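Local coordinates for sensor protein (Shewanella oneidensis, PDB 3LIC) that is a putative histidine kinase of a two-component system, whose extracellular PDC-fold region probably detects an outside signal and relays it across the membrane, at residues 210-215 with 223-228; 63-66 with 71-74; 23-28 with 247-252. All coordinates share one frame; numbering follows the deposited sequence. Where two conformers were deposited one is given.

Contact 1 of 3, residues 210-215 with 223-228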
ATOM      1  N   LEU A 210       3.579 -17.287  -8.536  1.00 40.93           N
ATOM      2  CA  LEU A 210       3.461 -18.652  -8.066  1.00 43.03           C
ATOM      3  C   LEU A 210       2.850 -19.472  -9.177  1.00 43.47           C
ATOM      4  O   LEU A 210       1.787 -19.145  -9.691  1.00 43.30           O
ATOM      5  CB  LEU A 210       2.550 -18.724  -6.836  1.00 42.86           C
ATOM      6  CG  LEU A 210       2.520 -20.086  -6.145  1.00 43.35           C
ATOM      7  CD1 LEU A 210       3.911 -20.405  -5.474  1.00 43.73           C
ATOM      8  CD2 LEU A 210       1.323 -20.147  -5.182  1.00 42.70           C
ATOM      9  N   ASP A 211       3.525 -20.537  -9.548  1.00 44.77           N
ATOM     10  CA  ASP A 211       2.959 -21.447 -10.508  1.00 46.18           C
ATOM     11  C   ASP A 211       1.945 -22.396  -9.818  1.00 47.07           C
ATOM     12  O   ASP A 211       2.320 -23.295  -9.051  1.00 46.98           O
ATOM     13  CB  ASP A 211       4.100 -22.187 -11.220  1.00 46.32           C
ATOM     14  CG  ASP A 211       3.604 -23.362 -12.037  1.00 47.86           C
ATOM     15  OD1 ASP A 211       2.361 -23.466 -12.286  1.00 45.99           O
ATOM     16  OD2 ASP A 211       4.465 -24.205 -12.378  1.00 49.82           O
ATOM     17  N   LYS A 212       0.654 -22.171 -10.053  1.00 48.19           N
ATOM     18  CA  LYS A 212      -0.364 -23.005  -9.410  1.00 48.99           C
ATOM     19  C   LYS A 212      -0.620 -24.310 -10.159  1.00 49.38           C
ATOM     20  O   LYS A 212      -1.307 -25.193  -9.662  1.00 49.48           O
ATOM     21  CB  LYS A 212      -1.672 -22.255  -9.247  1.00 49.01           C
ATOM     22  CG  LYS A 212      -1.584 -21.139  -8.294  1.00 49.06           C
ATOM     23  CD  LYS A 212      -2.912 -20.494  -8.183  1.00 49.89           C
ATOM     24  CE  LYS A 212      -2.759 -19.003  -8.142  1.00 50.20           C
ATOM     25  NZ  LYS A 212      -4.044 -18.436  -7.690  1.00 51.88           N
ATOM     26  N   GLN A 213      -0.069 -24.418 -11.358  1.00 49.74           N
ATOM     27  CA  GLN A 213      -0.193 -25.635 -12.125  1.00 49.74           C
ATOM     28  C   GLN A 213       0.788 -26.695 -11.603  1.00 49.19           C
ATOM     29  O   GLN A 213       0.879 -27.787 -12.178  1.00 49.76           O
ATOM     30  CB  GLN A 213       0.035 -25.385 -13.629  1.00 50.69           C
ATOM     31  CG  GLN A 213      -1.153 -24.735 -14.377  1.00 52.85           C
ATOM     32  CD  GLN A 213      -2.531 -25.333 -13.998  1.00 59.62           C
ATOM     33  OE1 GLN A 213      -2.747 -26.562 -14.056  1.00 62.46           O
ATOM     34  NE2 GLN A 213      -3.475 -24.456 -13.624  1.00 59.53           N
ATOM     35  N   ASN A 214       1.507 -26.388 -10.517  1.00 47.08           N
ATOM     36  CA  ASN A 214       2.520 -27.317  -9.989  1.00 45.45           C
ATOM     37  C   ASN A 214       2.013 -28.078  -8.768  1.00 44.08           C
ATOM     38  O   ASN A 214       1.590 -27.471  -7.787  1.00 43.54           O
ATOM     39  CB  ASN A 214       3.846 -26.608  -9.700  1.00 45.19           C
ATOM     40  CG  ASN A 214       4.830 -27.500  -9.030  1.00 44.77           C
ATOM     41  OD1 ASN A 214       4.452 -28.515  -8.468  1.00 48.38           O
ATOM     42  ND2 ASN A 214       6.091 -27.131  -9.056  1.00 43.12           N
ATOM     43  N   ILE A 215       2.026 -29.408  -8.856  1.00 42.79           N
ATOM     44  CA  ILE A 215       1.420 -30.273  -7.807  1.00 41.86           C
ATOM     45  C   ILE A 215       1.830 -29.867  -6.400  1.00 40.16           C
ATOM     46  O   ILE A 215       1.030 -29.880  -5.493  1.00 39.41           O
ATOM     47  CB  ILE A 215       1.770 -31.786  -8.004  1.00 41.84           C
ATOM     48  CG1 ILE A 215       0.930 -32.357  -9.122  1.00 43.08           C
ATOM     49  CG2 ILE A 215       1.458 -32.580  -6.730  1.00 42.70           C
ATOM     50  CD1 ILE A 215      -0.567 -31.993  -8.963  1.00 44.69           C
ATOM     51  N   LEU A 223      -4.657 -22.373   0.611  1.00 34.59           N
ATOM     52  CA  LEU A 223      -4.433 -21.425   1.687  1.00 34.40           C
ATOM     53  C   LEU A 223      -4.681 -19.972   1.208  1.00 34.27           C
ATOM     54  O   LEU A 223      -5.432 -19.201   1.823  1.00 33.83           O
ATOM     55  CB  LEU A 223      -2.998 -21.596   2.171  1.00 34.04           C
ATOM     56  CG  LEU A 223      -2.821 -20.942   3.508  1.00 33.38           C
ATOM     57  CD1 LEU A 223      -4.013 -21.359   4.401  1.00 36.50           C
ATOM     58  CD2 LEU A 223      -1.497 -21.395   4.051  1.00 35.25           C
ATOM     59  N   LEU A 224      -4.037 -19.607   0.110  1.00 34.63           N
ATOM     60  CA  LEU A 224      -4.236 -18.256  -0.438  1.00 34.90           C
ATOM     61  C   LEU A 224      -5.694 -18.032  -0.836  1.00 35.32           C
ATOM     62  O   LEU A 224      -6.281 -17.090  -0.360  1.00 35.29           O
ATOM     63  CB  LEU A 224      -3.241 -17.953  -1.588  1.00 34.50           C
ATOM     64  CG  LEU A 224      -1.730 -17.922  -1.192  1.00 34.04           C
ATOM     65  CD1 LEU A 224      -0.841 -17.619  -2.368  1.00 33.39           C
ATOM     66  CD2 LEU A 224      -1.376 -16.960  -0.031  1.00 28.99           C
ATOM     67  N   ASN A 225      -6.281 -18.914  -1.666  1.00 36.22           N
ATOM     68  CA  ASN A 225      -7.732 -18.842  -2.064  1.00 36.27           C
ATOM     69  C   ASN A 225      -8.773 -18.847  -0.954  1.00 35.63           C
ATOM     70  O   ASN A 225      -9.776 -18.193  -1.041  1.00 35.30           O
ATOM     71  CB  ASN A 225      -8.100 -19.985  -3.000  1.00 36.84           C
ATOM     72  CG  ASN A 225      -7.280 -19.976  -4.256  1.00 39.44           C
ATOM     73  OD1 ASN A 225      -6.819 -18.925  -4.695  1.00 42.97           O
ATOM     74  ND2 ASN A 225      -7.081 -21.152  -4.855  1.00 42.04           N
ATOM     75  N   ASP A 226      -8.552 -19.623   0.079  1.00 36.08           N
ATOM     76  CA  ASP A 226      -9.494 -19.644   1.190  1.00 36.91           C
ATOM     77  C   ASP A 226      -9.397 -18.368   2.010  1.00 36.58           C
ATOM     78  O   ASP A 226     -10.253 -18.103   2.836  1.00 35.17           O
ATOM     79  CB  ASP A 226      -9.273 -20.860   2.101  1.00 37.55           C
ATOM     80  CG  ASP A 226      -9.692 -22.205   1.434  1.00 39.64           C
ATOM     81  OD1 ASP A 226     -10.261 -22.236   0.305  1.00 41.32           O
ATOM     82  OD2 ASP A 226      -9.424 -23.249   2.051  1.00 42.88           O
ATOM     83  N   GLY A 227      -8.356 -17.567   1.782  1.00 36.31           N
ATOM     84  CA  GLY A 227      -8.181 -16.369   2.594  1.00 36.03           C
ATOM     85  C   GLY A 227      -8.016 -16.708   4.071  1.00 36.27           C
ATOM     86  O   GLY A 227      -8.581 -16.059   4.933  1.00 37.21           O
ATOM     87  N   GLN A 228      -7.243 -17.736   4.372  1.00 35.94           N
ATOM     88  CA  GLN A 228      -7.016 -18.127   5.753  1.00 36.23           C
ATOM     89  C   GLN A 228      -5.544 -17.873   6.152  1.00 33.97           C
ATOM     90  O   GLN A 228      -4.665 -17.947   5.289  1.00 33.99           O
ATOM     91  CB  GLN A 228      -7.332 -19.631   5.870  1.00 37.38           C
ATOM     92  CG  GLN A 228      -8.766 -20.021   5.408  1.00 44.02           C
ATOM     93  CD  GLN A 228      -9.744 -20.235   6.574  1.00 49.93           C
ATOM     94  OE1 GLN A 228      -9.852 -21.343   7.087  1.00 55.36           O
ATOM     95  NE2 GLN A 228     -10.463 -19.186   6.977  1.00 51.05           N
TER
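Leu210 carries CG on the far side from its own backbone N (chi1 -172°), which sends CD2 out toward the C-terminal turn of helix 218-226. Leu224 answers with CG beside the backbone N (chi1 -64°), and an extended second torsion carries its CD1 forward. The two methyls meet end on, Leu210 CD2 lying 4.4 Å from Leu224 CD1, a loose apolar touch between backbones that stay well apart. Lys212 reaches toward the helix on the exposed side of the leucine pair. Its chain bends at chi3 and brings Lys212 NZ to 4.1 Å from Asn225 OD1, too far for a hydrogen bond, so any attraction between the ammonium and the amide oxygen is probably weak. The loop is shaped from within: Asp211 to Asn214 form a type I beta turn, and Asp211 OD1 accepts from Gln213 N at 2.8 Å, closing an Asx turn. This bond is bent, and the donor comes to the anti side of the carboxylate, 35° out of its plane. On the helix side, Gly227 takes positive phi in a Schellman motif, with Gly227 N bonded to Leu224 O at 3.0 Å and a weak bond from Gln228 N to Leu223 O at 3.5 Å. Leu224 O also accepts from Arg255 NH1, which ties this last turn to strand 255-261. Around the contact, Leu210 rests on Phe220 of helix 218-226 and Phe234 of strand 230-235, while Leu224 packs on Val246 of strand 241-248, so loop and helix end both lie against the five-stranded antiparallel sheet.

Contact 2 of 3, residues 63-66 with 71-74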
ATOM      1  N   THR A  63       3.512  19.650   3.240  1.00 14.84           N
ATOM      2  CA  THR A  63       4.923  19.464   3.679  1.00 14.84           C
ATOM      3  C   THR A  63       5.073  19.106   5.135  1.00 15.45           C
ATOM      4  O   THR A  63       5.778  18.124   5.481  1.00 15.16           O
ATOM      5  CB  THR A  63       5.809  20.709   3.411  1.00 14.65           C
ATOM      6  OG1 THR A  63       5.733  20.964   2.028  1.00 14.58           O
ATOM      7  CG2 THR A  63       7.308  20.423   3.768  1.00 10.52           C
ATOM      8  N   ASN A  64       4.424  19.904   5.984  1.00 15.60           N
ATOM      9  CA  ASN A  64       4.473  19.664   7.437  1.00 16.41           C
ATOM     10  C   ASN A  64       3.931  18.287   7.809  1.00 15.50           C
ATOM     11  O   ASN A  64       4.457  17.575   8.687  1.00 15.72           O
ATOM     12  CB  ASN A  64       3.637  20.733   8.151  1.00 16.53           C
ATOM     13  CG  ASN A  64       4.251  22.099   8.054  1.00 20.97           C
ATOM     14  OD1 ASN A  64       5.393  22.217   7.646  1.00 22.92           O
ATOM     15  ND2 ASN A  64       3.496  23.147   8.417  1.00 19.54           N
ATOM     16  N   ARG A  65       2.863  17.891   7.132  1.00 15.06           N
ATOM     17  CA  ARG A  65       2.250  16.571   7.403  1.00 14.91           C
ATOM     18  C   ARG A  65       3.160  15.449   6.981  1.00 15.27           C
ATOM     19  O   ARG A  65       3.275  14.437   7.685  1.00 17.85           O
ATOM     20  CB  ARG A  65       0.834  16.527   6.758  1.00 14.32           C
ATOM     21  CG  ARG A  65       0.482  15.268   5.964  1.00 21.94           C
ATOM     22  CD  ARG A  65      -1.076  15.292   5.480  1.00 26.68           C
ATOM     23  NE  ARG A  65      -1.623  13.980   5.198  0.50 21.12           N
ATOM     24  CZ  ARG A  65      -2.534  13.447   5.977  0.50 24.78           C
ATOM     25  NH1 ARG A  65      -2.967  14.167   7.005  0.50 28.52           N
ATOM     26  NH2 ARG A  65      -2.998  12.226   5.756  0.50 24.76           N
ATOM     27  N   ILE A  66       3.821  15.549   5.837  1.00 14.69           N
ATOM     28  CA  ILE A  66       4.728  14.466   5.451  1.00 15.08           C
ATOM     29  C   ILE A  66       5.980  14.517   6.363  1.00 17.02           C
ATOM     30  O   ILE A  66       6.488  13.497   6.878  1.00 15.17           O
ATOM     31  CB  ILE A  66       5.066  14.644   3.905  1.00 16.35           C
ATOM     32  CG1 ILE A  66       3.806  14.222   3.133  1.00 14.62           C
ATOM     33  CG2 ILE A  66       6.289  13.828   3.412  1.00 12.36           C
ATOM     34  CD1 ILE A  66       3.350  12.787   3.560  1.00 15.84           C
ATOM     35  N   ASP A  71       6.615   7.643   8.149  1.00 18.25           N
ATOM     36  CA  ASP A  71       6.193   6.478   7.333  1.00 17.79           C
ATOM     37  C   ASP A  71       5.502   6.818   6.040  1.00 17.21           C
ATOM     38  O   ASP A  71       5.442   5.918   5.184  1.00 17.93           O
ATOM     39  CB  ASP A  71       5.263   5.549   8.093  1.00 17.95           C
ATOM     40  CG  ASP A  71       6.001   4.768   9.156  1.00 20.59           C
ATOM     41  OD1 ASP A  71       7.117   4.249   8.852  1.00 21.18           O
ATOM     42  OD2 ASP A  71       5.472   4.675  10.281  1.00 23.56           O
ATOM     43  N   PHE A  72       4.965   8.056   5.891  1.00 14.73           N
ATOM     44  CA  PHE A  72       4.229   8.429   4.651  1.00 14.63           C
ATOM     45  C   PHE A  72       5.198   8.857   3.560  1.00 15.38           C
ATOM     46  O   PHE A  72       6.149   9.538   3.809  1.00 15.06           O
ATOM     47  CB  PHE A  72       3.162   9.519   4.864  1.00 14.15           C
ATOM     48  CG  PHE A  72       2.146   9.221   5.993  1.00 14.55           C
ATOM     49  CD1 PHE A  72       1.882   7.930   6.405  1.00 16.66           C
ATOM     50  CD2 PHE A  72       1.403  10.242   6.546  1.00 21.20           C
ATOM     51  CE1 PHE A  72       0.937   7.652   7.372  1.00 18.33           C
ATOM     52  CE2 PHE A  72       0.443   9.995   7.543  1.00 19.81           C
ATOM     53  CZ  PHE A  72       0.245   8.660   7.979  1.00 18.89           C
ATOM     54  N   PHE A  73       4.975   8.418   2.334  1.00 15.13           N
ATOM     55  CA  PHE A  73       5.814   8.835   1.247  1.00 15.51           C
ATOM     56  C   PHE A  73       5.352  10.196   0.701  1.00 15.19           C
ATOM     57  O   PHE A  73       6.163  11.087   0.392  1.00 17.24           O
ATOM     58  CB  PHE A  73       5.733   7.805   0.116  1.00 15.16           C
ATOM     59  CG  PHE A  73       6.523   8.212  -1.070  1.00 16.90           C
ATOM     60  CD1 PHE A  73       7.941   8.120  -1.036  1.00 15.19           C
ATOM     61  CD2 PHE A  73       5.889   8.751  -2.214  1.00 15.45           C
ATOM     62  CE1 PHE A  73       8.697   8.546  -2.112  1.00  9.55           C
ATOM     63  CE2 PHE A  73       6.651   9.203  -3.299  1.00 13.43           C
ATOM     64  CZ  PHE A  73       8.074   9.104  -3.226  1.00 12.02           C
ATOM     65  N   GLY A  74       4.047  10.376   0.590  1.00 13.20           N
ATOM     66  CA  GLY A  74       3.524  11.539  -0.095  1.00 12.10           C
ATOM     67  C   GLY A  74       2.051  11.782   0.254  1.00 11.62           C
ATOM     68  O   GLY A  74       1.363  10.899   0.751  1.00 10.35           O
TER
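Ile66 and Phe72 bury the greatest areas here, Ile66 from the last turns of helix 55-68 and Phe72 from the loop that leads into strand 74-79. With CG1 of Ile66 placed beside the backbone N (chi1 -74°), CD1 advances into the angle between loop and helix. Ile66 CD1 sits 3.5 Å from Phe72 CB, at the edge of the ring and near its plane. Ile66 CD1 is also 3.7 Å from Gly74 C. The other branch, Ile66 CG2, lies 4.1 Å from Phe73 O. Cutting Ile66 back to an alanine would remove CD1 and is likely to open a gap against Phe72 CB and the Gly74 backbone, leaving the Phe72 side chain less firmly held.

Arg65 adds a looser touch, Arg65 NH2 lying 4.5 Å from Phe72 CE2 at an oblique approach. Its guanidinium is anchored elsewhere, by NH1 to Asn35 O of helix 2-46 and, weakly, by NE to Ser75 OG. The Phe72 ring also meets His31 of the long helix, their planes about 40° apart, and touches Val165 and Leu167 of strand 161-168. Phe73 and Gly74 then face Asp166 together in a classic beta bulge, by which the loop enters the six-stranded antiparallel sheet, a helix-on-sheet junction that belongs to the PDC sensor fold.

Contact 3 of 3, residues 23-28 with 247-252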
ATOM      1  N   SER A  23       0.966  -7.535  11.831  1.00 19.48           N
ATOM      2  CA  SER A  23       0.671  -6.581  12.848  1.00 20.44           C
ATOM      3  C   SER A  23       1.236  -5.185  12.565  1.00 19.58           C
ATOM      4  O   SER A  23       0.538  -4.180  12.712  1.00 20.20           O
ATOM      5  CB  SER A  23       1.327  -7.087  14.138  1.00 21.08           C
ATOM      6  OG  SER A  23       0.491  -6.873  15.198  1.00 21.65           O
ATOM      7  N   ARG A  24       2.520  -5.119  12.296  1.00 18.34           N
ATOM      8  CA  ARG A  24       3.188  -3.890  11.873  0.50 18.75           C
ATOM      9  C   ARG A  24       2.425  -3.273  10.714  1.00 18.78           C
ATOM     10  O   ARG A  24       2.163  -2.077  10.672  1.00 19.97           O
ATOM     11  CB  ARG A  24       4.619  -4.201  11.405  0.50 18.19           C
ATOM     12  CG  ARG A  24       5.420  -5.043  12.432  0.50 18.10           C
ATOM     13  CD  ARG A  24       6.955  -4.956  12.317  0.50 13.91           C
ATOM     14  NE  ARG A  24       7.486  -5.537  13.540  0.50 15.97           N
ATOM     15  CZ  ARG A  24       8.047  -6.737  13.655  0.50 15.22           C
ATOM     16  NH1 ARG A  24       8.261  -7.496  12.592  0.50  6.20           N
ATOM     17  NH2 ARG A  24       8.427  -7.149  14.855  0.50 17.87           N
ATOM     18  N   LEU A  25       2.081  -4.116   9.742  1.00 18.01           N
ATOM     19  CA  LEU A  25       1.453  -3.633   8.547  1.00 17.38           C
ATOM     20  C   LEU A  25       0.077  -3.094   8.942  1.00 17.97           C
ATOM     21  O   LEU A  25      -0.301  -2.057   8.471  1.00 17.73           O
ATOM     22  CB  LEU A  25       1.365  -4.702   7.429  1.00 17.04           C
ATOM     23  CG  LEU A  25       0.495  -4.342   6.202  1.00 16.75           C
ATOM     24  CD1 LEU A  25       1.004  -3.207   5.381  1.00 10.32           C
ATOM     25  CD2 LEU A  25       0.288  -5.572   5.317  1.00 14.94           C
ATOM     26  N   GLN A  26      -0.655  -3.775   9.831  1.00 17.94           N
ATOM     27  CA  GLN A  26      -1.943  -3.253  10.287  1.00 17.92           C
ATOM     28  C   GLN A  26      -1.897  -1.837  10.888  1.00 17.20           C
ATOM     29  O   GLN A  26      -2.707  -0.968  10.537  1.00 14.33           O
ATOM     30  CB  GLN A  26      -2.549  -4.194  11.349  1.00 19.84           C
ATOM     31  CG  GLN A  26      -4.020  -3.849  11.742  1.00 20.19           C
ATOM     32  CD  GLN A  26      -4.441  -4.545  13.032  1.00 28.46           C
ATOM     33  OE1 GLN A  26      -3.797  -5.497  13.488  1.00 26.01           O
ATOM     34  NE2 GLN A  26      -5.510  -4.054  13.641  1.00 29.50           N
ATOM     35  N   PHE A  27      -0.967  -1.621  11.828  1.00 16.82           N
ATOM     36  CA  PHE A  27      -0.846  -0.328  12.433  1.00 18.07           C
ATOM     37  C   PHE A  27      -0.401   0.762  11.393  1.00 17.27           C
ATOM     38  O   PHE A  27      -0.869   1.877  11.454  1.00 18.20           O
ATOM     39  CB  PHE A  27      -0.002  -0.411  13.734  1.00 18.86           C
ATOM     40  CG  PHE A  27      -0.748  -1.114  14.858  1.00 25.73           C
ATOM     41  CD1 PHE A  27      -1.826  -0.483  15.504  1.00 29.78           C
ATOM     42  CD2 PHE A  27      -0.388  -2.383  15.268  1.00 30.33           C
ATOM     43  CE1 PHE A  27      -2.534  -1.131  16.511  1.00 32.67           C
ATOM     44  CE2 PHE A  27      -1.094  -3.032  16.255  1.00 31.37           C
ATOM     45  CZ  PHE A  27      -2.180  -2.404  16.871  1.00 34.73           C
ATOM     46  N   LEU A  28       0.429   0.401  10.411  1.00 16.05           N
ATOM     47  CA  LEU A  28       0.866   1.301   9.374  1.00 15.26           C
ATOM     48  C   LEU A  28      -0.318   1.746   8.516  1.00 15.71           C
ATOM     49  O   LEU A  28      -0.458   2.931   8.218  1.00 15.53           O
ATOM     50  CB  LEU A  28       1.881   0.587   8.487  1.00 15.52           C
ATOM     51  CG  LEU A  28       2.378   1.377   7.250  1.00 15.14           C
ATOM     52  CD1 LEU A  28       2.990   2.735   7.671  1.00 13.71           C
ATOM     53  CD2 LEU A  28       3.376   0.588   6.451  1.00 11.39           C
ATOM     54  N   ALA A 247      -0.229 -14.737   7.207  1.00 21.66           N
ATOM     55  CA  ALA A 247      -0.992 -14.171   8.309  1.00 22.05           C
ATOM     56  C   ALA A 247      -1.937 -13.150   7.714  1.00 22.59           C
ATOM     57  O   ALA A 247      -1.617 -12.480   6.730  1.00 23.29           O
ATOM     58  CB  ALA A 247      -0.093 -13.513   9.309  1.00 20.24           C
ATOM     59  N   GLU A 248      -3.103 -13.032   8.331  1.00 23.00           N
ATOM     60  CA  GLU A 248      -4.092 -12.085   7.880  1.00 24.33           C
ATOM     61  C   GLU A 248      -3.994 -10.700   8.582  1.00 23.57           C
ATOM     62  O   GLU A 248      -3.654 -10.584   9.769  1.00 22.37           O
ATOM     63  CB  GLU A 248      -5.467 -12.694   8.061  1.00 24.66           C
ATOM     64  CG  GLU A 248      -6.531 -11.795   7.529  1.00 31.98           C
ATOM     65  CD  GLU A 248      -7.756 -12.559   7.115  1.00 38.99           C
ATOM     66  OE1 GLU A 248      -7.812 -12.963   5.932  1.00 41.67           O
ATOM     67  OE2 GLU A 248      -8.641 -12.756   7.980  1.00 41.08           O
ATOM     68  N   VAL A 249      -4.225  -9.638   7.823  1.00 23.44           N
ATOM     69  CA  VAL A 249      -4.422  -8.309   8.439  1.00 22.84           C
ATOM     70  C   VAL A 249      -5.904  -8.095   8.866  1.00 23.42           C
ATOM     71  O   VAL A 249      -6.842  -8.193   8.050  1.00 22.82           O
ATOM     72  CB  VAL A 249      -3.995  -7.245   7.477  1.00 22.17           C
ATOM     73  CG1 VAL A 249      -4.196  -5.877   8.078  1.00 23.72           C
ATOM     74  CG2 VAL A 249      -2.568  -7.460   7.084  1.00 22.25           C
ATOM     75  N   ALA A 250      -6.122  -7.804  10.142  1.00 23.88           N
ATOM     76  CA  ALA A 250      -7.479  -7.672  10.660  1.00 24.62           C
ATOM     77  C   ALA A 250      -8.290  -6.612   9.889  1.00 25.67           C
ATOM     78  O   ALA A 250      -7.783  -5.514   9.629  1.00 27.10           O
ATOM     79  CB  ALA A 250      -7.398  -7.333  12.108  1.00 24.78           C
ATOM     80  N   LYS A 251      -9.519  -6.938   9.486  1.00 26.13           N
ATOM     81  CA  LYS A 251     -10.482  -5.990   8.869  1.00 26.77           C
ATOM     82  C   LYS A 251     -10.266  -5.805   7.374  1.00 26.46           C
ATOM     83  O   LYS A 251     -11.207  -5.935   6.606  1.00 26.49           O
ATOM     84  CB  LYS A 251     -10.437  -4.584   9.480  1.00 27.36           C
ATOM     85  CG  LYS A 251     -10.856  -4.448  10.911  1.00 32.47           C
ATOM     86  CD  LYS A 251     -11.525  -3.084  11.082  1.00 39.57           C
ATOM     87  CE  LYS A 251     -11.823  -2.832  12.559  1.00 43.80           C
ATOM     88  NZ  LYS A 251     -10.499  -2.804  13.234  1.00 41.96           N
ATOM     89  N   LEU A 252      -9.034  -5.448   6.983  1.00 24.21           N
ATOM     90  CA  LEU A 252      -8.713  -5.323   5.584  1.00 23.40           C
ATOM     91  C   LEU A 252      -8.606  -6.675   4.912  1.00 22.40           C
ATOM     92  O   LEU A 252      -8.993  -6.828   3.754  1.00 23.11           O
ATOM     93  CB  LEU A 252      -7.398  -4.531   5.428  1.00 24.06           C
ATOM     94  CG  LEU A 252      -7.456  -3.047   5.824  1.00 24.02           C
ATOM     95  CD1 LEU A 252      -6.061  -2.619   6.157  1.00 24.04           C
ATOM     96  CD2 LEU A 252      -8.086  -2.119   4.731  1.00 20.24           C
TER
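Gln26 and Val249 run past each other in opposite directions where the long N-terminal helix 2-46 lies against the five-stranded antiparallel sheet, a helix-on-sheet arrangement consistent with the PDC fold. The Gln26 side chain, extended beyond CG, stretches beside the chain just after strand 241-248, and Gln26 CB lies 4.0 Å from Val249 CG1. Leu25, one residue earlier on the helix, meets the other branch of the same valine: the two side chains cross at about a right angle, with Leu25 CD2 3.9 Å from Val249 CG2. The two methyls of Val249 are thus shared between successive helix residues. Because Leu25 CG is swung away from the backbone N (chi1 170°), its methyls extend toward the sheet, where they also touch Val256 of strand 255-261. Leu176 of helix 172-176 packs on Leu25 as well. The amide of Gln26 finds its polar partner on its own helix, NE2 binding Glu30 OE2. Just beyond, Ala250 O receives a weak bond from Leu252 N at 2.9 Å across Lys251, a classic gamma turn. Ala250 CB itself stands over the flat face of the Gln26 amide, 4.1 Å from Gln26 NE2.

The three contacts are strung along an elongated molecule. Contacts 1 and 2 lie on opposite sides of the chain's centre, their centres about 37 Å apart, each beside its own antiparallel sheet: five strands for contact 1, six for contact 2. Contact 3 lies about 21 Å, centre to centre, from either, and touches both: Leu28 CD1 is 3.6 Å from Asp71 CB of contact 2, and Glu248 meets Gly227 of contact 1. Along the chain contact 2 comes before contact 1, both within the long span that contact 3 closes. Helix 2-46 runs beside both sheets and so joins the two halves of the extracellular region.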